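Local coordinates for protein beta-galacturonidase (Eisenbergiella tayi, PDB 6NCW) that hydrolyses beta-galacturonides as a member of glycoside hydrolase family 2, a family generally assigned beta-glucuronidase activity, at residues E149-F157 with Y231-T239; L270-D280 with S505-R516. All blocks are in the same frame, centred on the assembly; numbering follows the deposited sequence.

Overall arrangement
Following the chain from the N terminus, interaction 1 comes first: residues 149-157 are met by 231-239 after 73 intervening residues, closing a loop that holds strands and no helix, all within the immunoglobulin-like beta-sandwich. Interaction 2 opens only after that loop is complete. There 270-280 pairs with 505-516, and the 224 residues between them supply most of the helices and strands of the TIM barrel, so this pairing seals the barrel. The two contacts follow in series, neither nesting nor crossing. Interactions 1 and 2 lie on opposite sides of the chain's centre; the centres of interactions 1 and 2 are about 35 Å apart, and the nearest atoms of interactions 1 and 2 about 18 Å apart.

Interaction 1 (E149-F157 with Y231-T239); sequences EAYLSWIHF and YLITAVLRT
Ile155 and Ile233 reach toward each other tip to tip, their CD1 atoms 3.7 Å apart. Both place CG1 anti to the backbone N (chi1 175° and -178°), which carries each CD1 into the space between the strands. Ile233 CD1 also lies 3.9 Å from Phe157 CB and meets the ring of Phe157 obliquely, while Ala235 CB faces Ile155 CD1 and, at 3.8 Å, Leu152 CD1. The closest approach is that of Leu152 CD1 to Ala235 O, 3.3 Å. No hydrogen bond links the strands: their axes pass 7.8 Å apart at 154°, as expected for strands from the two facing sheets of an immunoglobulin-like beta-sandwich, which meet chiefly through apolar side chains. Strand 150-162 is an outer strand of one sheet, and 227-238 belongs to the other; Ile190 and Ile247 extend the apolar layer around the contact. Packing is looser toward Leu237, whose CB stands 4.1 Å from Leu152 CD2 and whose CD2 lies 4.0 Å from Ala150 O, with Ala150 CB a little farther off. On the outer sides, partly exposed Thr234 and Val236 turn away from 149-157, and so does His156, which stacks on Tyr365 and bonds through NE2 to Thr362 O, joining the sandwich to helix 349-364.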
loop_
_atom_site.group_PDB
_atom_site.type_symbol
_atom_site.label_atom_id
_atom_site.label_comp_id
_atom_site.label_asym_id
_atom_site.label_seq_id
_atom_site.Cartn_x
_atom_site.Cartn_y
_atom_site.Cartn_z
ATOM N N GLU A 149 29.360 -52.407 5.812
ATOM C CA GLU A 149 29.438 -53.207 4.598
ATOM C C GLU A 149 28.138 -53.215 3.809
ATOM O O GLU A 149 28.174 -53.442 2.595
ATOM C CB GLU A 149 29.844 -54.646 4.942
ATOM C CG GLU A 149 31.281 -54.769 5.419
ATOM C CD GLU A 149 32.279 -54.379 4.336
ATOM O OE1 GLU A 149 32.696 -55.274 3.567
ATOM O OE2 GLU A 149 32.633 -53.175 4.244
ATOM N N ALA A 150 27.004 -52.961 4.462
ATOM C CA ALA A 150 25.702 -52.963 3.802
ATOM C C ALA A 150 24.732 -52.104 4.603
ATOM O O ALA A 150 24.911 -51.901 5.808
ATOM C CB ALA A 150 25.154 -54.386 3.651
ATOM N N TYR A 151 23.688 -51.615 3.925
ATOM C CA TYR A 151 22.746 -50.704 4.566
ATOM C C TYR A 151 21.355 -50.831 3.953
ATOM O O TYR A 151 21.179 -51.313 2.831
ATOM C CB TYR A 151 23.225 -49.249 4.470
ATOM C CG TYR A 151 23.179 -48.649 3.079
ATOM C CD1 TYR A 151 22.113 -47.833 2.680
ATOM C CD2 TYR A 151 24.207 -48.875 2.174
ATOM C CE1 TYR A 151 22.070 -47.274 1.407
ATOM C CE2 TYR A 151 24.175 -48.323 0.904
ATOM C CZ TYR A 151 23.106 -47.523 0.527
ATOM O OH TYR A 151 23.091 -46.980 -0.734
ATOM N N LEU A 152 20.370 -50.369 4.716
ATOM C CA LEU A 152 18.973 -50.373 4.295
ATOM C C LEU A 152 18.696 -49.130 3.447
ATOM O O LEU A 152 18.728 -48.002 3.949
ATOM C CB LEU A 152 18.071 -50.431 5.523
ATOM C CG LEU A 152 18.300 -51.727 6.313
ATOM C CD1 LEU A 152 17.411 -51.842 7.537
ATOM C CD2 LEU A 152 18.084 -52.917 5.391
ATOM N N SER A 153 18.410 -49.340 2.161
ATOM C CA SER A 153 18.175 -48.244 1.228
ATOM C C SER A 153 16.778 -47.626 1.387
ATOM O O SER A 153 16.633 -46.402 1.318
ATOM C CB SER A 153 18.398 -48.748 -0.195
ATOM O OG SER A 153 17.809 -47.876 -1.136
ATOM N N TRP A 154 15.744 -48.439 1.600
ATOM C CA TRP A 154 14.397 -47.952 1.897
ATOM C C TRP A 154 13.555 -49.109 2.425
ATOM O O TRP A 154 13.928 -50.279 2.291
ATOM C CB TRP A 154 13.714 -47.314 0.668
ATOM C CG TRP A 154 13.707 -48.137 -0.632
ATOM C CD1 TRP A 154 14.539 -47.974 -1.701
ATOM C CD2 TRP A 154 12.815 -49.218 -0.987
ATOM N NE1 TRP A 154 14.241 -48.882 -2.685
ATOM C CE2 TRP A 154 13.181 -49.651 -2.279
ATOM C CE3 TRP A 154 11.757 -49.868 -0.332
ATOM C CZ2 TRP A 154 12.521 -50.699 -2.936
ATOM C CZ3 TRP A 154 11.097 -50.907 -0.991
ATOM C CH2 TRP A 154 11.488 -51.315 -2.277
ATOM N N ILE A 155 12.430 -48.759 3.053
ATOM C CA ILE A 155 11.385 -49.692 3.462
ATOM C C ILE A 155 10.027 -49.106 3.050
ATOM O O ILE A 155 9.776 -47.916 3.258
ATOM C CB ILE A 155 11.442 -49.964 4.980
ATOM C CG1 ILE A 155 10.272 -50.840 5.431
ATOM C CG2 ILE A 155 11.473 -48.663 5.770
ATOM C CD1 ILE A 155 10.459 -51.405 6.828
ATOM N N HIS A 156 9.171 -49.934 2.439
ATOM C CA HIS A 156 7.826 -49.555 2.018
ATOM C C HIS A 156 6.812 -50.441 2.718
ATOM O O HIS A 156 6.844 -51.666 2.564
ATOM C CB HIS A 156 7.644 -49.686 0.504
ATOM C CG HIS A 156 8.458 -48.719 -0.286
ATOM N ND1 HIS A 156 8.571 -48.790 -1.660
ATOM C CD2 HIS A 156 9.192 -47.649 0.098
ATOM C CE1 HIS A 156 9.348 -47.812 -2.086
ATOM N NE2 HIS A 156 9.737 -47.104 -1.040
ATOM N N PHE A 157 5.896 -49.822 3.450
ATOM C CA PHE A 157 4.833 -50.525 4.146
ATOM C C PHE A 157 3.510 -50.209 3.472
ATOM O O PHE A 157 3.241 -49.052 3.139
ATOM C CB PHE A 157 4.771 -50.109 5.620
ATOM C CG PHE A 157 3.622 -50.717 6.363
ATOM C CD1 PHE A 157 3.702 -52.028 6.833
ATOM C CD2 PHE A 157 2.455 -49.992 6.573
ATOM C CE1 PHE A 157 2.637 -52.600 7.503
ATOM C CE2 PHE A 157 1.387 -50.552 7.252
ATOM C CZ PHE A 157 1.478 -51.858 7.720
ATOM N N TYR A 231 2.407 -44.717 13.265
ATOM C CA TYR A 231 3.280 -45.689 13.899
ATOM C C TYR A 231 4.681 -45.593 13.324
ATOM O O TYR A 231 4.851 -45.445 12.113
ATOM C CB TYR A 231 2.769 -47.112 13.696
ATOM C CG TYR A 231 1.437 -47.401 14.339
ATOM C CD1 TYR A 231 1.366 -47.860 15.641
ATOM C CD2 TYR A 231 0.257 -47.226 13.639
ATOM C CE1 TYR A 231 0.149 -48.136 16.237
ATOM C CE2 TYR A 231 -0.968 -47.494 14.218
ATOM C CZ TYR A 231 -1.015 -47.963 15.521
ATOM O OH TYR A 231 -2.220 -48.247 16.112
ATOM N N LEU A 232 5.688 -45.737 14.181
ATOM C CA LEU A 232 7.043 -45.915 13.679
ATOM C C LEU A 232 7.231 -47.360 13.233
ATOM O O LEU A 232 6.901 -48.295 13.972
ATOM C CB LEU A 232 8.070 -45.551 14.750
ATOM C CG LEU A 232 7.968 -44.131 15.302
ATOM C CD1 LEU A 232 8.693 -44.020 16.623
ATOM C CD2 LEU A 232 8.541 -43.162 14.289
ATOM N N ILE A 233 7.738 -47.548 12.018
ATOM C CA ILE A 233 8.141 -48.858 11.532
ATOM C C ILE A 233 9.659 -48.891 11.557
ATOM O O ILE A 233 10.318 -47.961 11.073
ATOM C CB ILE A 233 7.567 -49.175 10.133
ATOM C CG1 ILE A 233 7.975 -50.576 9.689
ATOM C CG2 ILE A 233 7.989 -48.147 9.072
ATOM C CD1 ILE A 233 7.216 -51.072 8.470
ATOM N N THR A 234 10.216 -49.932 12.178
ATOM C CA THR A 234 11.658 -50.058 12.347
ATOM C C THR A 234 12.165 -51.320 11.661
ATOM O O THR A 234 11.588 -52.402 11.819
ATOM C CB THR A 234 12.035 -50.082 13.829
ATOM O OG1 THR A 234 11.451 -48.946 14.478
ATOM C CG2 THR A 234 13.543 -50.015 13.985
ATOM N N ALA A 235 13.251 -51.183 10.914
ATOM C CA ALA A 235 13.923 -52.325 10.317
ATOM C C ALA A 235 15.373 -52.325 10.780
ATOM O O ALA A 235 16.100 -51.352 10.552
ATOM C CB ALA A 235 13.833 -52.285 8.791
ATOM N N VAL A 236 15.795 -53.410 11.431
ATOM C CA VAL A 236 17.178 -53.561 11.880
ATOM C C VAL A 236 17.824 -54.677 11.065
ATOM O O VAL A 236 17.341 -55.815 11.056
ATOM C CB VAL A 236 17.264 -53.828 13.390
ATOM C CG1 VAL A 236 18.724 -54.006 13.826
ATOM C CG2 VAL A 236 16.621 -52.676 14.161
ATOM N N LEU A 237 18.883 -54.334 10.340
ATOM C CA LEU A 237 19.676 -55.301 9.600
ATOM C C LEU A 237 20.773 -55.852 10.506
ATOM O O LEU A 237 21.503 -55.082 11.144
ATOM C CB LEU A 237 20.286 -54.653 8.360
ATOM C CG LEU A 237 21.290 -55.470 7.537
ATOM C CD1 LEU A 237 20.628 -56.588 6.751
ATOM C CD2 LEU A 237 22.069 -54.549 6.598
ATOM N N ARG A 238 20.867 -57.183 10.577
ATOM C CA ARG A 238 21.920 -57.877 11.316
ATOM C C ARG A 238 22.679 -58.794 10.371
ATOM O O ARG A 238 22.070 -59.623 9.690
ATOM C CB ARG A 238 21.351 -58.694 12.474
ATOM C CG ARG A 238 20.827 -57.843 13.610
ATOM C CD ARG A 238 20.104 -58.684 14.649
ATOM N NE ARG A 238 19.249 -57.852 15.495
ATOM C CZ ARG A 238 19.641 -57.298 16.638
ATOM N NH1 ARG A 238 20.876 -57.496 17.087
ATOM N NH2 ARG A 238 18.793 -56.552 17.334
ATOM N N THR A 239 24.006 -58.638 10.333
ATOM C CA THR A 239 24.916 -59.504 9.596
ATOM C C THR A 239 25.769 -60.304 10.585
ATOM O O THR A 239 25.375 -60.505 11.746
ATOM C CB THR A 239 25.776 -58.665 8.641
ATOM O OG1 THR A 239 26.642 -57.811 9.404
ATOM C CG2 THR A 239 24.911 -57.820 7.723
#

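Interaction 2 (L270-D280 with S505-R516)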
loop_
_atom_site.group_PDB
_atom_site.type_symbol
_atom_site.label_atom_id
_atom_site.label_comp_id
_atom_site.label_asym_id
_atom_site.label_seq_id
_atom_site.Cartn_x
_atom_site.Cartn_y
_atom_site.Cartn_z
ATOM N N LEU A 270 -15.190 -39.421 0.416
ATOM C CA LEU A 270 -14.396 -38.243 0.739
ATOM C C LEU A 270 -14.883 -36.995 0.000
ATOM O O LEU A 270 -15.219 -37.049 -1.185
ATOM C CB LEU A 270 -12.941 -38.536 0.380
ATOM C CG LEU A 270 -11.811 -37.704 0.945
ATOM C CD1 LEU A 270 -11.881 -37.640 2.453
ATOM C CD2 LEU A 270 -10.536 -38.377 0.503
ATOM N N ARG A 271 -14.933 -35.864 0.714
ATOM C CA ARG A 271 -15.085 -34.546 0.106
ATOM C C ARG A 271 -13.773 -33.777 0.261
ATOM O O ARG A 271 -13.306 -33.555 1.385
ATOM C CB ARG A 271 -16.231 -33.756 0.736
ATOM C CG ARG A 271 -16.350 -32.350 0.147
ATOM C CD ARG A 271 -17.294 -31.433 0.932
ATOM N NE ARG A 271 -18.687 -31.856 0.824
ATOM C CZ ARG A 271 -19.327 -32.527 1.773
ATOM N NH1 ARG A 271 -18.702 -32.838 2.900
ATOM N NH2 ARG A 271 -20.591 -32.886 1.596
ATOM N N ILE A 272 -13.189 -33.369 -0.859
ATOM C CA ILE A 272 -11.931 -32.629 -0.869
ATOM C C ILE A 272 -12.212 -31.133 -0.728
ATOM O O ILE A 272 -12.922 -30.546 -1.552
ATOM C CB ILE A 272 -11.130 -32.927 -2.147
ATOM C CG1 ILE A 272 -10.734 -34.397 -2.165
ATOM C CG2 ILE A 272 -9.862 -32.079 -2.223
ATOM C CD1 ILE A 272 -9.865 -34.797 -1.002
ATOM N N LYS A 273 -11.654 -30.521 0.324
ATOM C CA LYS A 273 -11.713 -29.080 0.597
ATOM C C LYS A 273 -10.266 -28.584 0.618
ATOM O O LYS A 273 -9.633 -28.534 1.668
ATOM C CB LYS A 273 -12.418 -28.775 1.933
ATOM C CG LYS A 273 -13.832 -29.384 2.094
ATOM C CD LYS A 273 -14.515 -28.878 3.364
ATOM C CE LYS A 273 -13.965 -29.546 4.613
ATOM N NZ LYS A 273 -14.090 -28.703 5.847
ATOM N N GLY A 274 -9.718 -28.218 -0.542
ATOM C CA GLY A 274 -8.287 -28.129 -0.701
ATOM C C GLY A 274 -7.757 -26.765 -1.119
ATOM O O GLY A 274 -8.501 -25.849 -1.520
ATOM N N PHE A 275 -6.431 -26.663 -1.040
ATOM C CA PHE A 275 -5.657 -25.553 -1.565
ATOM C C PHE A 275 -4.520 -26.068 -2.425
ATOM O O PHE A 275 -3.810 -27.012 -2.048
ATOM C CB PHE A 275 -5.092 -24.673 -0.449
ATOM C CG PHE A 275 -6.059 -23.638 0.031
ATOM C CD1 PHE A 275 -6.224 -22.454 -0.673
ATOM C CD2 PHE A 275 -6.807 -23.846 1.188
ATOM C CE1 PHE A 275 -7.141 -21.493 -0.237
ATOM C CE2 PHE A 275 -7.708 -22.894 1.631
ATOM C CZ PHE A 275 -7.879 -21.711 0.915
ATOM N N CYS A 276 -4.342 -25.442 -3.576
ATOM C CA CYS A 276 -3.067 -25.537 -4.251
ATOM C C CYS A 276 -2.064 -24.707 -3.460
ATOM O O CYS A 276 -2.361 -23.576 -3.077
ATOM C CB CYS A 276 -3.183 -25.026 -5.684
ATOM S SG CYS A 276 -4.308 -26.004 -6.735
ATOM N N ARG A 277 -0.888 -25.271 -3.180
ATOM C CA ARG A 277 0.143 -24.520 -2.476
ATOM C C ARG A 277 1.498 -24.794 -3.109
ATOM O O ARG A 277 1.954 -25.946 -3.141
ATOM C CB ARG A 277 0.164 -24.860 -0.980
ATOM C CG ARG A 277 1.308 -24.186 -0.201
ATOM C CD ARG A 277 1.369 -24.708 1.239
ATOM N NE ARG A 277 2.538 -24.223 1.971
ATOM C CZ ARG A 277 3.739 -24.801 1.950
ATOM N NH1 ARG A 277 3.941 -25.887 1.212
ATOM N NH2 ARG A 277 4.740 -24.284 2.660
ATOM N N HIS A 278 2.126 -23.726 -3.604
ATOM C CA HIS A 278 3.528 -23.724 -4.019
ATOM C C HIS A 278 4.452 -23.651 -2.808
ATOM O O HIS A 278 4.135 -23.021 -1.795
ATOM C CB HIS A 278 3.823 -22.514 -4.928
ATOM C CG HIS A 278 3.623 -22.788 -6.385
ATOM N ND1 HIS A 278 4.435 -23.649 -7.094
ATOM C CD2 HIS A 278 2.689 -22.343 -7.260
ATOM C CE1 HIS A 278 4.016 -23.714 -8.345
ATOM N NE2 HIS A 278 2.968 -22.916 -8.475
ATOM N N GLU A 279 5.627 -24.254 -2.940
ATOM C CA GLU A 279 6.735 -23.976 -2.026
ATOM C C GLU A 279 7.343 -22.629 -2.428
ATOM O O GLU A 279 8.303 -22.558 -3.205
ATOM C CB GLU A 279 7.770 -25.098 -2.063
ATOM C CG GLU A 279 7.237 -26.453 -1.523
ATOM C CD GLU A 279 8.333 -27.546 -1.416
ATOM O OE1 GLU A 279 8.211 -28.458 -0.552
ATOM O OE2 GLU A 279 9.297 -27.495 -2.210
ATOM N N ASP A 280 6.764 -21.536 -1.924
ATOM C CA ASP A 280 7.287 -20.216 -2.253
ATOM C C ASP A 280 7.034 -19.254 -1.098
ATOM O O ASP A 280 5.990 -19.320 -0.440
ATOM C CB ASP A 280 6.660 -19.693 -3.543
ATOM C CG ASP A 280 7.415 -18.492 -4.120
ATOM O OD1 ASP A 280 6.966 -17.347 -3.886
ATOM O OD2 ASP A 280 8.460 -18.700 -4.797
ATOM N N SER A 505 -16.181 -34.690 -6.404
ATOM C CA SER A 505 -15.732 -35.003 -5.055
ATOM C C SER A 505 -15.163 -33.804 -4.308
ATOM O O SER A 505 -14.942 -33.918 -3.095
ATOM C CB SER A 505 -14.684 -36.114 -5.085
ATOM O OG SER A 505 -15.299 -37.345 -5.417
ATOM N N GLY A 506 -14.926 -32.672 -4.980
ATOM C CA GLY A 506 -14.438 -31.489 -4.298
ATOM C C GLY A 506 -13.525 -30.669 -5.196
ATOM O O GLY A 506 -13.560 -30.798 -6.419
ATOM N N VAL A 507 -12.692 -29.843 -4.552
ATOM C CA VAL A 507 -12.023 -28.725 -5.218
ATOM C C VAL A 507 -10.704 -28.418 -4.513
ATOM O O VAL A 507 -10.596 -28.536 -3.286
ATOM C CB VAL A 507 -12.935 -27.467 -5.229
ATOM C CG1 VAL A 507 -13.348 -27.093 -3.805
ATOM C CG2 VAL A 507 -12.208 -26.275 -5.861
ATOM N N TYR A 508 -9.693 -28.008 -5.298
ATOM C CA TYR A 508 -8.523 -27.299 -4.784
ATOM C C TYR A 508 -8.559 -25.880 -5.320
ATOM O O TYR A 508 -8.502 -25.663 -6.536
ATOM C CB TYR A 508 -7.192 -27.954 -5.169
ATOM C CG TYR A 508 -6.960 -29.288 -4.536
ATOM C CD1 TYR A 508 -7.238 -30.463 -5.235
ATOM C CD2 TYR A 508 -6.467 -29.391 -3.235
ATOM C CE1 TYR A 508 -7.045 -31.709 -4.654
ATOM C CE2 TYR A 508 -6.256 -30.632 -2.651
ATOM C CZ TYR A 508 -6.560 -31.789 -3.362
ATOM O OH TYR A 508 -6.364 -33.028 -2.792
ATOM N N ILE A 509 -8.655 -24.921 -4.404
ATOM C CA ILE A 509 -8.546 -23.519 -4.776
ATOM C C ILE A 509 -7.151 -23.226 -5.315
ATOM O O ILE A 509 -6.131 -23.619 -4.726
ATOM C CB ILE A 509 -8.881 -22.632 -3.567
ATOM C CG1 ILE A 509 -10.387 -22.737 -3.262
ATOM C CG2 ILE A 509 -8.529 -21.180 -3.865
ATOM C CD1 ILE A 509 -10.783 -22.277 -1.898
ATOM N N TRP A 510 -7.100 -22.524 -6.439
ATOM C CA TRP A 510 -5.866 -21.913 -6.907
ATOM C C TRP A 510 -5.904 -20.462 -6.444
ATOM O O TRP A 510 -6.695 -19.675 -6.971
ATOM C CB TRP A 510 -5.720 -21.987 -8.432
ATOM C CG TRP A 510 -4.426 -21.343 -8.822
ATOM C CD1 TRP A 510 -4.194 -20.008 -9.016
ATOM C CD2 TRP A 510 -3.139 -21.998 -8.945
ATOM N NE1 TRP A 510 -2.856 -19.793 -9.285
ATOM C CE2 TRP A 510 -2.190 -20.997 -9.245
ATOM C CE3 TRP A 510 -2.712 -23.333 -8.843
ATOM C CZ2 TRP A 510 -0.834 -21.287 -9.457
ATOM C CZ3 TRP A 510 -1.365 -23.623 -9.056
ATOM C CH2 TRP A 510 -0.441 -22.594 -9.356
ATOM N N GLN A 511 -5.063 -20.091 -5.464
ATOM C CA GLN A 511 -4.132 -20.950 -4.762
ATOM C C GLN A 511 -3.996 -20.386 -3.352
ATOM O O GLN A 511 -4.629 -19.408 -3.019
ATOM C CB GLN A 511 -2.761 -21.029 -5.473
ATOM C CG GLN A 511 -2.015 -19.697 -5.549
ATOM C CD GLN A 511 -0.583 -19.835 -6.074
ATOM O OE1 GLN A 511 0.144 -20.805 -5.738
ATOM N NE2 GLN A 511 -0.168 -18.871 -6.913
ATOM N N PHE A 512 -3.167 -21.010 -2.515
ATOM C CA PHE A 512 -3.051 -20.569 -1.128
ATOM C C PHE A 512 -2.484 -19.151 -1.027
ATOM O O PHE A 512 -3.092 -18.264 -0.414
ATOM C CB PHE A 512 -2.177 -21.552 -0.340
ATOM C CG PHE A 512 -1.789 -21.043 1.014
ATOM C CD1 PHE A 512 -0.459 -20.839 1.337
ATOM C CD2 PHE A 512 -2.761 -20.744 1.958
ATOM C CE1 PHE A 512 -0.101 -20.363 2.598
ATOM C CE2 PHE A 512 -2.421 -20.250 3.203
ATOM C CZ PHE A 512 -1.090 -20.069 3.532
ATOM N N CYS A 513 -1.290 -18.921 -1.583
ATOM C CA CYS A 513 -0.613 -17.646 -1.393
ATOM C C CYS A 513 -0.116 -17.136 -2.735
ATOM O O CYS A 513 -0.015 -17.885 -3.703
ATOM C CB CYS A 513 0.557 -17.762 -0.411
ATOM S SG CYS A 513 1.847 -18.884 -0.980
ATOM N N ASP A 514 0.156 -15.836 -2.803
ATOM C CA ASP A 514 0.760 -15.296 -4.020
ATOM C C ASP A 514 2.177 -15.838 -4.153
ATOM O O ASP A 514 2.848 -16.088 -3.152
ATOM C CB ASP A 514 0.791 -13.775 -3.990
ATOM C CG ASP A 514 -0.607 -13.156 -3.948
ATOM O OD1 ASP A 514 -1.613 -13.806 -4.334
ATOM O OD2 ASP A 514 -0.700 -11.995 -3.520
ATOM N N VAL A 515 2.629 -16.028 -5.396
ATOM C CA VAL A 515 3.869 -16.753 -5.698
ATOM C C VAL A 515 4.669 -15.975 -6.736
ATOM O O VAL A 515 4.105 -15.523 -7.739
ATOM C CB VAL A 515 3.594 -18.172 -6.239
ATOM C CG1 VAL A 515 4.901 -18.837 -6.692
ATOM C CG2 VAL A 515 2.830 -19.041 -5.200
ATOM N N ARG A 516 5.986 -15.849 -6.515
ATOM C CA ARG A 516 6.871 -15.238 -7.503
ATOM C C ARG A 516 6.934 -16.115 -8.749
ATOM O O ARG A 516 6.992 -17.341 -8.650
ATOM C CB ARG A 516 8.271 -15.042 -6.895
ATOM C CG ARG A 516 9.374 -14.606 -7.885
ATOM C CD ARG A 516 9.196 -13.145 -8.363
ATOM N NE ARG A 516 9.420 -12.206 -7.255
ATOM C CZ ARG A 516 8.876 -11.003 -7.142
ATOM N NH1 ARG A 516 7.997 -10.565 -8.053
ATOM N NH2 ARG A 516 9.195 -10.245 -6.093
HETATM O O HOH W 1 -15.708 -38.813 -3.231
HETATM O O HOH W 2 0.535 -21.128 -3.160
HETATM O O HOH W 3 5.214 -16.350 -1.828
HETATM O O HOH W 4 7.876 -20.354 -7.195
#
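Strands 272-276 and 505-509 run parallel at 23°, in register from Ile272 beside Gly506 to Phe275 beside Ile509. A ladder of five backbone hydrogen bonds, from Ile272 N to Ser505 O through Cys276 N to Ile509 O, joins the first and last strands of the TIM barrel. Past the strands, Phe512 N bonds to Cys276 O at 2.7 Å, following the cis peptide between Trp510 and Gln511. Tyr508 CD2 lies against the backbone of Gly274, 3.4 Å from its CA. With chi1 at -64°, the CG2 branch of Ile272 points away from the backbone N and sits over one face of the Tyr508 ring, 3.9 Å from its centroid, in a CH-pi contact; Tyr508 OH bonds to Ser307. On the other side of the sheet Phe275 and Ile509 lie side by side against helix 544-553. At the end of the ladder, Cys276 CB meets Trp510 CE3 at 3.6 Å, its sulfur oblique to that ring. His278 and Trp510 come rim to rim, planes at 88°, with NE2 of His278 3.5 Å from CH2 of Trp510; the imidazole has its polar partner in Tyr313. One water links His278 N, Gln511 OE1 and Cys513 N. Asp280 OD1 accepts Arg516 N at 3.2 Å from above the carboxylate plane, and a water joins the same oxygen to Asp514 O; OD2 bonds to Tyr135. Arg516 itself reaches Tyr474 of a neighbouring subunit. Trp510 stands about 3 Å, side chain to side chain, from galacturonate-binding Asn530 and Lys532, and about 3 Å from the bound glycerol. Backbone bonds thus fix the barrel seam, while packing by Cys276 and His278 is consistent with a second-shell role in holding Trp510 beside the sugar-binding residues.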